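Long-range contact in ribonucleoside-diphosphate reductase, alpha chain (Actinobacillus ureae ATCC 25976, PDB 6DQX), which probably reduces ribonucleoside diphosphates to deoxyribonucleotides as the catalytic subunit of a class Id ribonucleotide reductase: residues A[184-189]-A[211-216]. Sequence-based numbering, arbitrary orientation.
Sequences YIDIEH and GVCVGH. With EDO (1,2-ethanediol), chain G.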
ATOM      1  N   TYR A 184     -15.851  -5.251  -0.469  1.00 13.74           N
ATOM      2  CA  TYR A 184     -16.970  -6.175  -0.235  1.00 14.12           C
ATOM      3  C   TYR A 184     -16.555  -7.431   0.539  1.00 15.16           C
ATOM      4  O   TYR A 184     -15.564  -8.079   0.197  1.00 15.55           O
ATOM      5  CB  TYR A 184     -17.587  -6.576  -1.568  1.00 13.81           C
ATOM      6  CG  TYR A 184     -18.408  -5.472  -2.212  1.00 13.27           C
ATOM      7  CD1 TYR A 184     -17.804  -4.426  -2.893  1.00 13.66           C
ATOM      8  CD2 TYR A 184     -19.791  -5.499  -2.154  1.00 13.10           C
ATOM      9  CE1 TYR A 184     -18.560  -3.429  -3.494  1.00 13.81           C
ATOM     10  CE2 TYR A 184     -20.557  -4.513  -2.754  1.00 13.53           C
ATOM     11  CZ  TYR A 184     -19.943  -3.497  -3.424  1.00 13.52           C
ATOM     12  OH  TYR A 184     -20.695  -2.532  -4.022  1.00 14.04           O
ATOM     13  N   ILE A 185     -17.372  -7.793   1.530  1.00 15.09           N
ATOM     14  CA  ILE A 185     -17.144  -8.955   2.398  1.00 15.73           C
ATOM     15  C   ILE A 185     -18.458  -9.748   2.525  1.00 16.47           C
ATOM     16  O   ILE A 185     -19.541  -9.151   2.604  1.00 17.46           O
ATOM     17  CB  ILE A 185     -16.595  -8.457   3.777  1.00 16.80           C
ATOM     18  CG1 ILE A 185     -16.033  -9.598   4.619  1.00 16.92           C
ATOM     19  CG2 ILE A 185     -17.632  -7.662   4.557  1.00 16.78           C
ATOM     20  CD1 ILE A 185     -14.722 -10.129   4.104  1.00 16.31           C
ATOM     21  N   ASP A 186     -18.380 -11.075   2.558  1.00 16.51           N
ATOM     22  CA  ASP A 186     -19.589 -11.901   2.716  1.00 17.99           C
ATOM     23  C   ASP A 186     -20.067 -11.849   4.175  1.00 19.20           C
ATOM     24  O   ASP A 186     -19.239 -11.785   5.103  1.00 17.97           O
ATOM     25  CB  ASP A 186     -19.323 -13.311   2.289  1.00 19.57           C
ATOM     26  CG  ASP A 186     -18.796 -13.384   0.859  1.00 21.41           C
ATOM     27  OD1 ASP A 186     -19.602 -13.471  -0.105  1.00 20.28           O
ATOM     28  OD2 ASP A 186     -17.563 -13.283   0.713  1.00 20.65           O
ATOM     29  N   ILE A 187     -21.390 -11.843   4.369  1.00 18.41           N
ATOM     30  CA  ILE A 187     -21.971 -11.771   5.730  1.00 19.10           C
ATOM     31  C   ILE A 187     -21.607 -12.999   6.575  1.00 18.86           C
ATOM     32  O   ILE A 187     -21.589 -12.899   7.810  1.00 18.74           O
ATOM     33  CB  ILE A 187     -23.511 -11.563   5.689  1.00 19.97           C
ATOM     34  CG1 ILE A 187     -24.022 -11.026   7.050  1.00 21.41           C
ATOM     35  CG2 ILE A 187     -24.220 -12.811   5.211  1.00 20.79           C
ATOM     36  CD1 ILE A 187     -25.420 -10.462   7.010  1.00 21.53           C
ATOM     37  N   GLU A 188     -21.288 -14.122   5.908  1.00 17.88           N
ATOM     38  CA  GLU A 188     -20.888 -15.378   6.574  1.00 19.09           C
ATOM     39  C   GLU A 188     -19.380 -15.478   6.873  1.00 18.36           C
ATOM     40  O   GLU A 188     -18.945 -16.468   7.430  1.00 18.77           O
ATOM     41  CB  GLU A 188     -21.371 -16.626   5.835  1.00 19.81           C
ATOM     42  CG  GLU A 188     -20.664 -16.983   4.524  1.00 22.14           C
ATOM     43  CD  GLU A 188     -21.248 -16.285   3.295  1.00 23.68           C
ATOM     44  OE1 GLU A 188     -21.949 -15.259   3.444  1.00 23.67           O
ATOM     45  OE2 GLU A 188     -20.973 -16.753   2.165  1.00 25.39           O
ATOM     46  N   HIS A 189     -18.622 -14.446   6.522  1.00 17.87           N
ATOM     47  CA  HIS A 189     -17.159 -14.468   6.623  1.00 17.53           C
ATOM     48  C   HIS A 189     -16.764 -14.401   8.082  1.00 18.51           C
ATOM     49  O   HIS A 189     -17.421 -13.716   8.877  1.00 17.43           O
ATOM     50  CB  HIS A 189     -16.531 -13.265   5.892  1.00 17.31           C
ATOM     51  CG  HIS A 189     -15.058 -13.410   5.641  1.00 16.72           C
ATOM     52  ND1 HIS A 189     -14.091 -13.010   6.547  1.00 16.58           N
ATOM     53  CD2 HIS A 189     -14.386 -13.912   4.573  1.00 17.26           C
ATOM     54  CE1 HIS A 189     -12.895 -13.267   6.050  1.00 16.47           C
ATOM     55  NE2 HIS A 189     -13.038 -13.810   4.853  1.00 16.22           N
ATOM     56  N   GLY A 211     -19.444  -2.876   1.388  1.00 14.58           N
ATOM     57  CA  GLY A 211     -20.651  -3.608   1.136  1.00 15.05           C
ATOM     58  C   GLY A 211     -20.564  -4.995   1.709  1.00 15.09           C
ATOM     59  O   GLY A 211     -19.472  -5.572   1.847  1.00 15.69           O
ATOM     60  N   VAL A 212     -21.727  -5.546   2.024  1.00 14.11           N
ATOM     61  CA  VAL A 212     -21.844  -6.878   2.575  1.00 14.16           C
ATOM     62  C   VAL A 212     -22.612  -7.780   1.620  1.00 15.69           C
ATOM     63  O   VAL A 212     -23.730  -7.440   1.169  1.00 14.79           O
ATOM     64  CB  VAL A 212     -22.503  -6.848   3.963  1.00 14.30           C
ATOM     65  CG1 VAL A 212     -22.751  -8.270   4.454  1.00 15.14           C
ATOM     66  CG2 VAL A 212     -21.600  -6.094   4.942  1.00 15.00           C
ATOM     67  N   CYS A 213     -22.008  -8.907   1.295  1.00 15.83           N
ATOM     68  CA  CYS A 213     -22.615  -9.875   0.390  1.00 16.36           C
ATOM     69  C   CYS A 213     -23.467 -10.872   1.154  1.00 17.34           C
ATOM     70  O   CYS A 213     -22.969 -11.620   1.987  1.00 17.36           O
ATOM     71  CB  CYS A 213     -21.554 -10.572  -0.470  1.00 16.63           C
ATOM     72  SG  CYS A 213     -20.272  -9.456  -1.053  1.00 17.81           S
ATOM     73  N   VAL A 214     -24.768 -10.872   0.862  1.00 16.44           N
ATOM     74  CA  VAL A 214     -25.759 -11.606   1.641  1.00 17.02           C
ATOM     75  C   VAL A 214     -26.507 -12.583   0.754  1.00 18.12           C
ATOM     76  O   VAL A 214     -27.180 -12.148  -0.205  1.00 18.40           O
ATOM     77  CB  VAL A 214     -26.804 -10.624   2.238  1.00 17.28           C
ATOM     78  CG1 VAL A 214     -27.822 -11.383   3.085  1.00 17.77           C
ATOM     79  CG2 VAL A 214     -26.123  -9.539   3.040  1.00 17.50           C
ATOM     80  N   GLY A 215     -26.383 -13.877   1.059  1.00 18.20           N
ATOM     81  CA  GLY A 215     -26.985 -14.958   0.291  1.00 19.28           C
ATOM     82  C   GLY A 215     -28.430 -15.262   0.671  1.00 19.67           C
ATOM     83  O   GLY A 215     -28.899 -14.910   1.759  1.00 20.40           O
ATOM     84  N   HIS A 216     -29.121 -15.942  -0.235  1.00 19.67           N
ATOM     85  CA  HIS A 216     -30.511 -16.342  -0.039  1.00 21.83           C
ATOM     86  C   HIS A 216     -30.646 -17.307   1.153  1.00 20.87           C
ATOM     87  O   HIS A 216     -31.414 -17.040   2.073  1.00 22.15           O
ATOM     88  CB  HIS A 216     -31.047 -17.006  -1.324  1.00 23.13           C
ATOM     89  CG  HIS A 216     -32.442 -17.546  -1.198  1.00 25.18           C
ATOM     90  ND1 HIS A 216     -33.557 -16.735  -1.190  1.00 26.81           N
ATOM     91  CD2 HIS A 216     -32.898 -18.818  -1.082  1.00 26.80           C
ATOM     92  CE1 HIS A 216     -34.641 -17.486  -1.072  1.00 26.60           C
ATOM     93  NE2 HIS A 216     -34.268 -18.751  -1.003  1.00 26.11           N
TER
HETATM   94  C1  EDO G 606     -22.988 -16.433  10.287  1.00 32.87           C
HETATM   95  O1  EDO G 606     -23.249 -17.429   9.296  1.00 29.39           O
HETATM   96  C2  EDO G 606     -22.006 -15.461   9.649  1.00 34.49           C
HETATM   97  O2  EDO G 606     -21.375 -14.421  10.417  1.00 34.08           O
HETATM   98  O   HOH W   1     -24.571 -15.378   2.665  1.00 22.07           O
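Ile187 and Val212 meet at the apolar centre, where the branch carbon CB of Ile187 sits 3.6 Å from CG1 of Val212. That methyl reaches forward along the strand because it stands anti to the backbone N (chi1 174°). Farther on, CD1 of Ile187 touches CG2 of Val214, and helix 227-243 covers this face through Leu236. On the face shared by Tyr184 and Cys213, the phenol ring lies over the backbone of Gly211, its CD2 3.9 Å from Gly211 CA. Cys213 SG approaches the same ring at its edge, 5.4 Å from the centroid.

Between the two faces runs the parallel pairing of strands 181-186 and 209-213, neighbours in a beta-alpha-beta unit of the reductase barrel. Gly211 O accepts from Ile185 N, Ile185 O from Cys213 N at 2.8 Å, and Cys213 O from Ile187 N at 2.9 Å. The last bond carries the pairing into the type I turn from Asp186 to His189.

At the polar edge, Asp186 OD1 rests 3.5 Å from Cys213 CB and forms a salt bridge with Lys251, which also pairs with Glu188 OE2; outside the two segments, Tyr137 OH is hydrogen-bonded to Asp186 OD2. A water donates to Glu188 OE1 and accepts from Gly215 N (2.8 Å), linking the turn to the N-cap of helix 216-223. Bridging Asp186 and Glu188, Lys251 probably offsets part of their charge, and a magnesium ion about 5 Å from the Asp186 side chain probably adds to this.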